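Local coordinates for protein succinate dehydrogenase (Membrane anchor subunit) (Mycolicibacterium smegmatis, PDB 7D6V) that forms the membrane anchor of succinate dehydrogenase Sdh1, holds a membrane-embedded Rieske-type iron-sulfur cluster and binds ubiquinone-1, probably passing electrons from succinate to quinone, at residues R226-I229 against W230-S234; A58-A62 against D63-L67; N169-D172 against A173-F177; T28-W31 against W32-P35; A78-P81 against G82-H85. All coordinates share one frame; numbering follows the deposited sequence.

How the interactions relate
Interactions 2, 3 and 5 form one cluster at one end of the folded subunit: the hairpin 58-67 lies with its centre about 11 Å from that of the helix end 169-177 and about 10 Å from that of the turn 78-85. The three touch directly: Ala-176 packs on His-65 and Tyr-66, Tyr-59 OH meets the backbone N of Ala-80, and His-85 approaches Asp-172. Interaction 4, which opens helix 33-55, lies about 44 Å from interaction 2, centre to centre, across the chain's centre. Interaction 1 stands apart from all four and comes closest to the redox site, the Val-233 side chain being about 10 Å from the iron-sulfur cluster.

Interaction 1: R226-I229 against W230-S234; sequences RYWI and WTQVS
Thr-231 sets its OG1 over one face of the Tyr-227 ring, displaced toward the rim, with Tyr-227 CE1 as its closest ring atom at 3.8 Å. The same phenol meets the indole of Trp-230 obliquely, Tyr-227 CE1 lying 4.1 Å from Trp-230 CE3, and one face of that indole carries Ser-234 OG over its centre. On another side of the helix the Gln-232 amide lies across a face of Trp-228, but its nitrogen is modelled too near a carbonyl for the details to be trusted; its OE1 is hydrogen-bonded to Lys-235 NZ. All these pairs are three or four residues apart on helix 224-237.

The Thr-231 hydroxyl, held beside its own backbone N (chi1 -63°), reaches back one turn and donates from OG1 to Tyr-227 O at 3.0 Å. Thr-231 N donates to Tyr-227 O as well, at 2.9 Å. Ser-234 repeats the pattern, its OG bonding to Trp-230 O at 2.7 Å and accepting a hydrogen bond from Arg-210 NE. Ile-229 CG2 and Val-233 CG2 touch at 4.2 Å. Phe-220 meets both Tyr-227 and Trp-230, which also pack on Glu-134 and Arg-138 of the neighbouring iron-sulfur subunit. Each carbonyl thus takes two donors, amide and hydroxyl, from opposite faces of its plane, and each hydroxyl spends its proton within its own helix, without an acceptor from another.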
# COMPACT_ATOMS: atom_id res chain seq x y z
N ARG C 226 -30.49 10.19 -7.59
CA ARG C 226 -29.68 9.31 -8.43
C ARG C 226 -28.54 8.69 -7.64
O ARG C 226 -28.10 7.59 -7.97
CB ARG C 226 -29.16 10.08 -9.64
CG ARG C 226 -30.27 10.52 -10.57
CD ARG C 226 -29.77 11.43 -11.66
NE ARG C 226 -28.99 10.70 -12.65
CZ ARG C 226 -28.50 11.23 -13.76
NH1 ARG C 226 -28.71 12.51 -14.02
NH2 ARG C 226 -27.80 10.49 -14.60
N TYR C 227 -28.08 9.35 -6.57
CA TYR C 227 -27.10 8.72 -5.68
C TYR C 227 -27.68 7.49 -4.99
O TYR C 227 -27.03 6.45 -4.92
CB TYR C 227 -26.61 9.74 -4.65
CG TYR C 227 -25.58 9.18 -3.70
CD1 TYR C 227 -24.50 8.46 -4.16
CD2 TYR C 227 -25.70 9.38 -2.33
CE1 TYR C 227 -23.56 7.95 -3.30
CE2 TYR C 227 -24.77 8.87 -1.46
CZ TYR C 227 -23.70 8.16 -1.95
OH TYR C 227 -22.76 7.65 -1.08
N TRP C 228 -28.91 7.60 -4.48
CA TRP C 228 -29.57 6.46 -3.85
C TRP C 228 -29.79 5.33 -4.86
O TRP C 228 -29.53 4.15 -4.56
CB TRP C 228 -30.89 6.92 -3.24
CG TRP C 228 -31.61 5.87 -2.45
CD1 TRP C 228 -31.46 5.61 -1.12
CD2 TRP C 228 -32.60 4.96 -2.93
NE1 TRP C 228 -32.29 4.58 -0.74
CE2 TRP C 228 -33.00 4.17 -1.84
CE3 TRP C 228 -33.18 4.73 -4.18
CZ2 TRP C 228 -33.96 3.16 -1.96
CZ3 TRP C 228 -34.13 3.74 -4.29
CH2 TRP C 228 -34.51 2.97 -3.19
N ILE C 229 -30.25 5.68 -6.06
CA ILE C 229 -30.45 4.67 -7.09
C ILE C 229 -29.14 3.99 -7.43
O ILE C 229 -29.08 2.76 -7.58
CB ILE C 229 -31.11 5.30 -8.33
CG1 ILE C 229 -32.46 5.90 -7.96
CG2 ILE C 229 -31.27 4.26 -9.42
CD1 ILE C 229 -33.12 6.65 -9.09
N TRP C 230 -28.06 4.76 -7.56
CA TRP C 230 -26.76 4.20 -7.90
C TRP C 230 -26.25 3.29 -6.79
O TRP C 230 -25.65 2.25 -7.07
CB TRP C 230 -25.77 5.33 -8.18
CG TRP C 230 -24.40 4.86 -8.50
CD1 TRP C 230 -23.95 4.43 -9.71
CD2 TRP C 230 -23.29 4.78 -7.61
NE1 TRP C 230 -22.62 4.09 -9.63
CE2 TRP C 230 -22.19 4.29 -8.34
CE3 TRP C 230 -23.11 5.08 -6.25
CZ2 TRP C 230 -20.94 4.09 -7.77
CZ3 TRP C 230 -21.87 4.88 -5.69
CH2 TRP C 230 -20.80 4.39 -6.44
N THR C 231 -26.49 3.65 -5.53
CA THR C 231 -26.05 2.81 -4.42
C THR C 231 -26.75 1.45 -4.45
O THR C 231 -26.10 0.40 -4.34
CB THR C 231 -26.31 3.52 -3.10
OG1 THR C 231 -25.54 4.72 -3.04
CG2 THR C 231 -25.93 2.63 -1.93
N GLN C 232 -28.07 1.46 -4.61
CA GLN C 232 -28.79 0.18 -4.68
C GLN C 232 -28.41 -0.62 -5.92
O GLN C 232 -28.25 -1.85 -5.85
CB GLN C 232 -30.30 0.43 -4.62
CG GLN C 232 -30.84 0.54 -3.21
CD GLN C 232 -30.21 1.66 -2.41
OE1 GLN C 232 -29.55 1.42 -1.40
NE2 GLN C 232 -30.37 2.88 -2.87
N VAL C 233 -28.24 0.04 -7.07
CA VAL C 233 -27.86 -0.67 -8.28
C VAL C 233 -26.46 -1.26 -8.15
O VAL C 233 -26.20 -2.34 -8.67
CB VAL C 233 -28.00 0.26 -9.50
CG1 VAL C 233 -27.29 -0.33 -10.71
CG2 VAL C 233 -29.46 0.49 -9.82
N SER C 234 -25.56 -0.57 -7.46
CA SER C 234 -24.22 -1.12 -7.23
C SER C 234 -24.27 -2.33 -6.31
O SER C 234 -23.55 -3.32 -6.53
CB SER C 234 -23.31 -0.04 -6.66
OG SER C 234 -23.23 1.07 -7.52

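Interaction 2: A58-A62 against D63-L67; sequences AYWVA and DYHYL
Trp-60 and His-65 run side by side in the same direction, yet their rings are turned almost perpendicular, 87° between planes. They form an offset edge-to-face pair in which the edge of the six-membered indole ring points at the imidazole face, Trp-60 CH2 coming within 3.4 Å of His-65 CD2. Leu-67 CB lies at the indole edge, in its plane, 3.8 Å from Trp-60 CE3. A chi1 of 169° swings the indole trans to its backbone N and lays it along the second strand, where it can meet both partners. Tyr-59 and Leu-67 also lie side by side, pointing the same way: Leu-67 CD1 approaches the phenol edge in plane, 3.9 Å from Tyr-59 CD1.

On the other face of the two-stranded sheet, Val-61 and Tyr-66 lie alongside each other, Val-61 CG2 resting 3.6 Å from Tyr-66 CB.

These side chains decorate a short antiparallel beta hairpin. Val-61 and Tyr-66 are its hydrogen-bonded pair, with Val-61 N giving to Tyr-66 O at 2.9 Å and Tyr-66 N to Val-61 O at 3.2 Å, each donor on a lone pair in the carbonyl plane. His-65 and Tyr-66 together face Val-61 as a G1 beta bulge, and His-65 takes the positive phi (57°) of its first position. His-178 adds a second edge-to-face partner for His-65. The two Val-61/Tyr-66 bonds set the register, Tyr-59 pairs with Thr-68 beyond them, and aromatic and aliphatic contacts, which need no exact donor geometry, line both faces.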
# COMPACT_ATOMS: atom_id res chain seq x y z
N ALA C 58 -46.56 -26.54 -27.94
CA ALA C 58 -46.49 -26.75 -26.49
C ALA C 58 -45.88 -25.54 -25.78
O ALA C 58 -44.85 -25.63 -25.11
CB ALA C 58 -45.73 -28.04 -26.16
N TYR C 59 -46.56 -24.40 -25.93
CA TYR C 59 -46.08 -23.16 -25.34
C TYR C 59 -47.18 -22.33 -24.70
O TYR C 59 -46.88 -21.26 -24.15
CB TYR C 59 -45.36 -22.31 -26.40
CG TYR C 59 -46.22 -21.96 -27.59
CD1 TYR C 59 -47.00 -20.81 -27.59
CD2 TYR C 59 -46.27 -22.77 -28.71
CE1 TYR C 59 -47.79 -20.48 -28.66
CE2 TYR C 59 -47.06 -22.45 -29.79
CZ TYR C 59 -47.82 -21.30 -29.76
OH TYR C 59 -48.61 -20.97 -30.83
N TRP C 60 -48.44 -22.77 -24.74
CA TRP C 60 -49.56 -21.96 -24.29
C TRP C 60 -50.59 -22.86 -23.62
O TRP C 60 -51.03 -23.85 -24.20
CB TRP C 60 -50.19 -21.22 -25.48
CG TRP C 60 -51.51 -20.57 -25.21
CD1 TRP C 60 -52.72 -20.94 -25.72
CD2 TRP C 60 -51.75 -19.40 -24.42
NE1 TRP C 60 -53.70 -20.09 -25.27
CE2 TRP C 60 -53.13 -19.14 -24.47
CE3 TRP C 60 -50.93 -18.56 -23.66
CZ2 TRP C 60 -53.71 -18.07 -23.80
CZ3 TRP C 60 -51.51 -17.50 -22.99
CH2 TRP C 60 -52.88 -17.27 -23.07
N VAL C 61 -50.97 -22.51 -22.39
CA VAL C 61 -52.08 -23.15 -21.70
C VAL C 61 -53.29 -22.25 -21.82
O VAL C 61 -53.30 -21.13 -21.29
CB VAL C 61 -51.75 -23.43 -20.23
CG1 VAL C 61 -52.79 -24.36 -19.63
CG2 VAL C 61 -50.37 -24.03 -20.09
N ALA C 62 -54.33 -22.73 -22.52
CA ALA C 62 -55.51 -21.91 -22.76
C ALA C 62 -56.30 -21.67 -21.48
O ALA C 62 -56.89 -20.60 -21.30
CB ALA C 62 -56.39 -22.56 -23.82
N ASP C 63 -56.32 -22.65 -20.57
CA ASP C 63 -57.16 -22.55 -19.38
C ASP C 63 -56.66 -21.47 -18.43
O ASP C 63 -57.44 -20.63 -17.97
CB ASP C 63 -57.21 -23.90 -18.67
CG ASP C 63 -58.40 -24.73 -19.09
OD1 ASP C 63 -58.76 -25.67 -18.35
OD2 ASP C 63 -58.97 -24.44 -20.16
N TYR C 64 -55.36 -21.47 -18.13
CA TYR C 64 -54.80 -20.58 -17.14
C TYR C 64 -53.94 -19.49 -17.75
O TYR C 64 -53.24 -18.78 -17.02
CB TYR C 64 -53.99 -21.37 -16.11
CG TYR C 64 -54.65 -22.67 -15.72
CD1 TYR C 64 -55.97 -22.70 -15.31
CD2 TYR C 64 -53.95 -23.86 -15.78
CE1 TYR C 64 -56.58 -23.88 -14.96
CE2 TYR C 64 -54.55 -25.05 -15.43
CZ TYR C 64 -55.86 -25.05 -15.02
OH TYR C 64 -56.46 -26.24 -14.67
N HIS C 65 -53.96 -19.35 -19.08
CA HIS C 65 -53.26 -18.27 -19.77
C HIS C 65 -51.77 -18.26 -19.43
O HIS C 65 -51.21 -17.23 -19.05
CB HIS C 65 -53.92 -16.93 -19.47
CG HIS C 65 -55.19 -16.69 -20.21
ND1 HIS C 65 -56.39 -17.26 -19.85
CD2 HIS C 65 -55.46 -15.92 -21.29
CE1 HIS C 65 -57.33 -16.87 -20.68
NE2 HIS C 65 -56.80 -16.05 -21.57
N TYR C 66 -51.13 -19.41 -19.59
CA TYR C 66 -49.70 -19.54 -19.35
C TYR C 66 -48.97 -19.47 -20.68
O TYR C 66 -49.32 -20.19 -21.62
CB TYR C 66 -49.38 -20.87 -18.66
CG TYR C 66 -49.81 -20.98 -17.23
CD1 TYR C 66 -49.94 -19.85 -16.43
CD2 TYR C 66 -50.07 -22.21 -16.66
CE1 TYR C 66 -50.34 -19.96 -15.11
CE2 TYR C 66 -50.46 -22.33 -15.35
CZ TYR C 66 -50.59 -21.20 -14.58
OH TYR C 66 -50.98 -21.32 -13.27
N LEU C 67 -47.96 -18.61 -20.75
CA LEU C 67 -47.18 -18.43 -21.97
C LEU C 67 -45.71 -18.48 -21.62
O LEU C 67 -45.25 -17.77 -20.72
CB LEU C 67 -47.52 -17.11 -22.66
CG LEU C 67 -46.80 -16.85 -23.98
CD1 LEU C 67 -47.15 -17.90 -25.01
CD2 LEU C 67 -47.14 -15.47 -24.49

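Interaction 3: N169-D172 against A173-F177; sequences NTYD and AITAF
Tyr-171 and Thr-175 make a within-helix contact one turn apart, near the C-terminal end of helix 155-175. The methyl CG2 of Thr-175 stands over one face of the phenol, 3.8 Å from the ring centroid of Tyr-171 and 18° off the ring normal, a CH-pi contact. It sits somewhat toward the hydroxyl side of the ring, with Tyr-171 CZ its nearest carbon at 3.6 Å. The Thr-175 rotamer (chi1 63°) places OG1 between the backbone N and the carbonyl carbon, which turns the methyl toward the tyrosine and the hydroxyl toward the helix carbonyls.

That hydroxyl has two possible acceptors, Asp-172 O at 3.0 Å and Tyr-171 O at 3.2 Å from Thr-175 OG1, and its single proton is not assigned between them. The backbone ladder behind it is that of an alpha helix, running from Ala-173 N to Asn-169 O, from Ile-174 N to Thr-170 O and from Thr-175 N to Tyr-171 O, the last at 3.0 Å. One step further it slackens: Ala-176 N reaches Asp-172 O with an N-H...O angle of only 124°, a weak bond. On another flank Thr-170 CG2 touches Ile-174 CD1 at 4.2 Å.

Around this turn, Thr-170 and Ala-173 pack against Val-196 of helix 188-204. Asp-172 packs on Leu-67 of the hairpin and accepts a weak hydrogen bond from His-85 through OD1.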
# COMPACT_ATOMS: atom_id res chain seq x y z
N ASN C 169 -42.81 -9.29 -20.53
CA ASN C 169 -42.89 -10.49 -19.71
C ASN C 169 -43.66 -10.24 -18.41
O ASN C 169 -44.35 -11.14 -17.92
CB ASN C 169 -41.49 -11.01 -19.40
CG ASN C 169 -40.81 -11.58 -20.62
OD1 ASN C 169 -41.46 -11.98 -21.58
ND2 ASN C 169 -39.48 -11.60 -20.59
N THR C 170 -43.54 -9.04 -17.84
CA THR C 170 -44.33 -8.71 -16.66
C THR C 170 -45.81 -8.69 -16.98
O THR C 170 -46.63 -9.17 -16.19
CB THR C 170 -43.89 -7.36 -16.11
OG1 THR C 170 -42.46 -7.30 -16.09
CG2 THR C 170 -44.41 -7.16 -14.70
N TYR C 171 -46.18 -8.15 -18.14
CA TYR C 171 -47.58 -8.20 -18.56
C TYR C 171 -48.05 -9.64 -18.70
O TYR C 171 -49.16 -9.99 -18.27
CB TYR C 171 -47.76 -7.44 -19.87
CG TYR C 171 -49.18 -7.49 -20.39
CD1 TYR C 171 -50.13 -6.60 -19.94
CD2 TYR C 171 -49.55 -8.44 -21.33
CE1 TYR C 171 -51.42 -6.64 -20.41
CE2 TYR C 171 -50.84 -8.49 -21.80
CZ TYR C 171 -51.77 -7.59 -21.34
OH TYR C 171 -53.06 -7.65 -21.82
N ASP C 172 -47.22 -10.49 -19.32
CA ASP C 172 -47.57 -11.90 -19.46
C ASP C 172 -47.80 -12.55 -18.10
O ASP C 172 -48.80 -13.25 -17.90
CB ASP C 172 -46.45 -12.63 -20.21
CG ASP C 172 -46.60 -12.53 -21.71
OD1 ASP C 172 -47.74 -12.64 -22.20
OD2 ASP C 172 -45.58 -12.33 -22.40
N ALA C 173 -46.89 -12.32 -17.16
CA ALA C 173 -47.02 -12.92 -15.83
C ALA C 173 -48.27 -12.42 -15.12
O ALA C 173 -48.95 -13.20 -14.44
CB ALA C 173 -45.77 -12.61 -15.00
N ILE C 174 -48.59 -11.14 -15.25
CA ILE C 174 -49.78 -10.61 -14.60
C ILE C 174 -51.04 -11.22 -15.19
O ILE C 174 -51.97 -11.59 -14.46
CB ILE C 174 -49.80 -9.07 -14.69
CG1 ILE C 174 -48.70 -8.48 -13.80
CG2 ILE C 174 -51.15 -8.53 -14.28
CD1 ILE C 174 -48.52 -6.99 -13.97
N THR C 175 -51.10 -11.36 -16.51
CA THR C 175 -52.28 -11.97 -17.11
C THR C 175 -52.34 -13.47 -16.92
O THR C 175 -53.39 -14.07 -17.17
CB THR C 175 -52.36 -11.63 -18.60
OG1 THR C 175 -51.24 -12.21 -19.28
CG2 THR C 175 -52.35 -10.13 -18.81
N ALA C 176 -51.25 -14.10 -16.48
CA ALA C 176 -51.27 -15.53 -16.21
C ALA C 176 -52.18 -15.91 -15.04
O ALA C 176 -52.53 -17.08 -14.91
CB ALA C 176 -49.86 -16.04 -15.94
N PHE C 177 -52.56 -14.96 -14.19
CA PHE C 177 -53.40 -15.24 -13.02
C PHE C 177 -54.84 -15.44 -13.46
O PHE C 177 -55.74 -14.65 -13.17
CB PHE C 177 -53.28 -14.12 -12.00
CG PHE C 177 -52.07 -14.23 -11.12
CD1 PHE C 177 -52.11 -14.99 -9.97
CD2 PHE C 177 -50.91 -13.56 -11.44
CE1 PHE C 177 -51.00 -15.09 -9.16
CE2 PHE C 177 -49.80 -13.65 -10.64
CZ PHE C 177 -49.84 -14.42 -9.50

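Interaction 4: T28-W31 against W32-P35; sequences TDRW and WQAP
Arg-30 and Gln-33 are joined through a single amide oxygen: Arg-30 NH2 donates to Gln-33 OE1 at 3.3 Å, and Arg-30 NE reaches the same oxygen in a weak bond. OE1 lies at the edge of the guanidinium, in its plane, while the amide plane is inclined by 23° to it. The arginine chain bends at chi3 (-43°), curling its end toward the glutamine, whose own chain is extended beyond CG. A backbone bond runs beside this pair, from Gln-33 N to Arg-30 O at 3.3 Å, with the donor standing above the carbonyl plane. It closes a type I beta turn over Arg-30 to Gln-33 that leads straight into helix 33-55.

The two indoles project from the middle of the turn. Trp-32 directs its edge at the face of Trp-31, the planes 81° apart, and Trp-32 CD1 stands over the ring system 3.8 Å from Trp-31 CE2. Arg-30 offers methylenes to the other indole: its CB lies above a face of Trp-32, and Arg-30 CG comes to 3.5 Å from Trp-32 CZ2. Pro-35 CD rests 3.6 Å from Trp-31 O. Farther out, Trp-31 packs on Thr-25 and on the loop residues Thr-130, Ala-131 and Val-134.

Arg-30 thus divides its work, its apolar stem covering an indole while its charged end meets a neutral amide oxygen; this partner supplies a dipole rather than a countercharge, and the guanidinium probably keeps its full positive charge.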
# COMPACT_ATOMS: atom_id res chain seq x y z
N THR C 28 -0.26 -25.32 -10.31
CA THR C 28 -0.43 -26.74 -10.00
C THR C 28 -1.87 -27.12 -9.70
O THR C 28 -2.14 -28.30 -9.46
CB THR C 28 0.47 -27.12 -8.81
OG1 THR C 28 0.13 -26.31 -7.68
CG2 THR C 28 1.93 -26.92 -9.15
N ASP C 29 -2.79 -26.16 -9.71
CA ASP C 29 -4.20 -26.43 -9.50
C ASP C 29 -4.86 -26.83 -10.82
O ASP C 29 -4.19 -26.99 -11.85
CB ASP C 29 -4.88 -25.22 -8.88
CG ASP C 29 -4.66 -23.95 -9.68
OD1 ASP C 29 -3.83 -23.98 -10.61
OD2 ASP C 29 -5.32 -22.94 -9.39
N ARG C 30 -6.18 -27.00 -10.81
CA ARG C 30 -6.95 -27.29 -12.01
C ARG C 30 -7.52 -25.98 -12.54
O ARG C 30 -8.70 -25.67 -12.36
CB ARG C 30 -8.04 -28.32 -11.72
CG ARG C 30 -7.57 -29.75 -11.74
CD ARG C 30 -8.73 -30.71 -11.57
NE ARG C 30 -9.65 -30.27 -10.52
CZ ARG C 30 -9.54 -30.60 -9.24
NH1 ARG C 30 -8.54 -31.37 -8.83
NH2 ARG C 30 -10.42 -30.15 -8.36
N TRP C 31 -6.66 -25.20 -13.19
CA TRP C 31 -7.06 -23.89 -13.69
C TRP C 31 -8.03 -23.98 -14.86
O TRP C 31 -8.68 -22.99 -15.19
CB TRP C 31 -5.82 -23.09 -14.10
CG TRP C 31 -4.84 -23.88 -14.89
CD1 TRP C 31 -3.74 -24.54 -14.42
CD2 TRP C 31 -4.85 -24.10 -16.31
NE1 TRP C 31 -3.08 -25.15 -15.45
CE2 TRP C 31 -3.74 -24.90 -16.62
CE3 TRP C 31 -5.70 -23.70 -17.34
CZ2 TRP C 31 -3.45 -25.30 -17.92
CZ3 TRP C 31 -5.41 -24.10 -18.63
CH2 TRP C 31 -4.29 -24.89 -18.91
N TRP C 32 -8.15 -25.15 -15.47
CA TRP C 32 -9.02 -25.37 -16.62
C TRP C 32 -10.42 -25.82 -16.22
O TRP C 32 -11.24 -26.10 -17.10
CB TRP C 32 -8.39 -26.41 -17.55
CG TRP C 32 -7.73 -27.53 -16.80
CD1 TRP C 32 -6.41 -27.60 -16.45
CD2 TRP C 32 -8.35 -28.72 -16.31
NE1 TRP C 32 -6.18 -28.77 -15.77
CE2 TRP C 32 -7.35 -29.48 -15.68
CE3 TRP C 32 -9.65 -29.22 -16.36
CZ2 TRP C 32 -7.61 -30.71 -15.09
CZ3 TRP C 32 -9.91 -30.44 -15.77
CH2 TRP C 32 -8.89 -31.17 -15.14
N GLN C 33 -10.71 -25.90 -14.92
CA GLN C 33 -11.99 -26.44 -14.48
C GLN C 33 -13.13 -25.46 -14.72
O GLN C 33 -14.19 -25.83 -15.22
CB GLN C 33 -11.89 -26.81 -13.00
CG GLN C 33 -12.78 -27.96 -12.58
CD GLN C 33 -13.06 -27.96 -11.10
OE1 GLN C 33 -12.63 -28.85 -10.37
NE2 GLN C 33 -13.78 -26.94 -10.64
N ALA C 34 -12.92 -24.19 -14.38
CA ALA C 34 -13.95 -23.17 -14.60
C ALA C 34 -14.30 -22.97 -16.07
O ALA C 34 -15.50 -22.83 -16.37
CB ALA C 34 -13.52 -21.85 -13.95
N PRO C 35 -13.35 -22.89 -17.02
CA PRO C 35 -13.74 -22.78 -18.43
C PRO C 35 -14.60 -23.93 -18.91
O PRO C 35 -15.53 -23.71 -19.70
CB PRO C 35 -12.40 -22.72 -19.16
CG PRO C 35 -11.45 -22.21 -18.17
CD PRO C 35 -11.89 -22.75 -16.86

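Interaction 5: A78-P81 against G82-H85; sequences ACAP and GSSH
Ala-80 and Ser-83 make the close part of this contact, and it centres on one carbonyl oxygen. Ser-83 N donates to Ala-80 O at 3.1 Å with an N-H...O angle of 160°, and Ser-83 OG donates to Ala-80 O at 3.2 Å. Both donors come from the same face of the carbonyl plane; the amide is tilted from that plane, and the hydroxyl stands well above it. A chi1 of -58° keeps the Ser-83 hydroxyl beside its own backbone N, so that amide and hydroxyl grip the oxygen together. OG also lies 3.5 Å from the methyl carbon CB of Ala-80. Trp-60 of the hairpin packs on both residues, and Ala-80 N is hydrogen-bonded to Tyr-59 OH, so this side of the turn is covered.

The backbone forms a type II beta turn from Ala-80 to Ser-83, in the loop between strand 66-67 and helix 104-112. Pro-81 holds the second position and Gly-82 the third, where phi is +90°, the positive value that favours glycine at this position of a type II turn.

These two corner residues are the more exposed part, though their carbonyls lie near Trp-60, and the bond from Pro-81 CA to CB points away from residues 82-85. Contact is also sparse past the turn's base, where Cys-79 CB comes no nearer than 4.3 Å to Ser-84 OG. That hydroxyl is hydrogen-bonded to Cys-74 O, in another part of the loop.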
# COMPACT_ATOMS: atom_id res chain seq x y z
N ALA C 78 -50.69 -17.63 -36.90
CA ALA C 78 -50.55 -19.07 -36.74
C ALA C 78 -50.40 -19.48 -35.29
O ALA C 78 -50.20 -20.67 -35.01
CB ALA C 78 -49.34 -19.56 -37.55
N CYS C 79 -50.48 -18.53 -34.37
CA CYS C 79 -50.29 -18.77 -32.95
C CYS C 79 -51.56 -19.30 -32.31
O CYS C 79 -52.66 -19.16 -32.85
CB CYS C 79 -49.86 -17.47 -32.26
SG CYS C 79 -48.42 -16.70 -33.03
N ALA C 80 -51.39 -19.93 -31.15
CA ALA C 80 -52.53 -20.51 -30.45
C ALA C 80 -53.51 -19.42 -30.05
O ALA C 80 -53.09 -18.30 -29.72
CB ALA C 80 -52.06 -21.27 -29.21
N PRO C 81 -54.81 -19.69 -30.09
CA PRO C 81 -55.80 -18.65 -29.74
C PRO C 81 -55.58 -18.12 -28.33
O PRO C 81 -55.44 -18.88 -27.37
CB PRO C 81 -57.14 -19.39 -29.86
CG PRO C 81 -56.87 -20.48 -30.84
CD PRO C 81 -55.46 -20.92 -30.57
N GLY C 82 -55.55 -16.79 -28.22
CA GLY C 82 -55.34 -16.12 -26.96
C GLY C 82 -53.90 -15.84 -26.60
O GLY C 82 -53.65 -15.14 -25.61
N SER C 83 -52.94 -16.34 -27.38
CA SER C 83 -51.54 -16.12 -27.08
C SER C 83 -51.04 -14.75 -27.51
O SER C 83 -50.01 -14.29 -27.01
CB SER C 83 -50.68 -17.19 -27.74
OG SER C 83 -51.06 -18.48 -27.31
N SER C 84 -51.75 -14.09 -28.43
CA SER C 84 -51.33 -12.79 -28.94
C SER C 84 -51.92 -11.71 -28.04
O SER C 84 -53.10 -11.37 -28.15
CB SER C 84 -51.76 -12.62 -30.39
OG SER C 84 -51.07 -13.52 -31.22
N HIS C 85 -51.10 -11.17 -27.15
CA HIS C 85 -51.54 -10.13 -26.23
C HIS C 85 -51.35 -8.73 -26.78
O HIS C 85 -51.91 -7.78 -26.22
CB HIS C 85 -50.79 -10.27 -24.90
CG HIS C 85 -50.96 -11.60 -24.26
ND1 HIS C 85 -49.99 -12.20 -23.49
CD2 HIS C 85 -52.00 -12.47 -24.28
CE1 HIS C 85 -50.42 -13.37 -23.06
NE2 HIS C 85 -51.64 -13.56 -23.52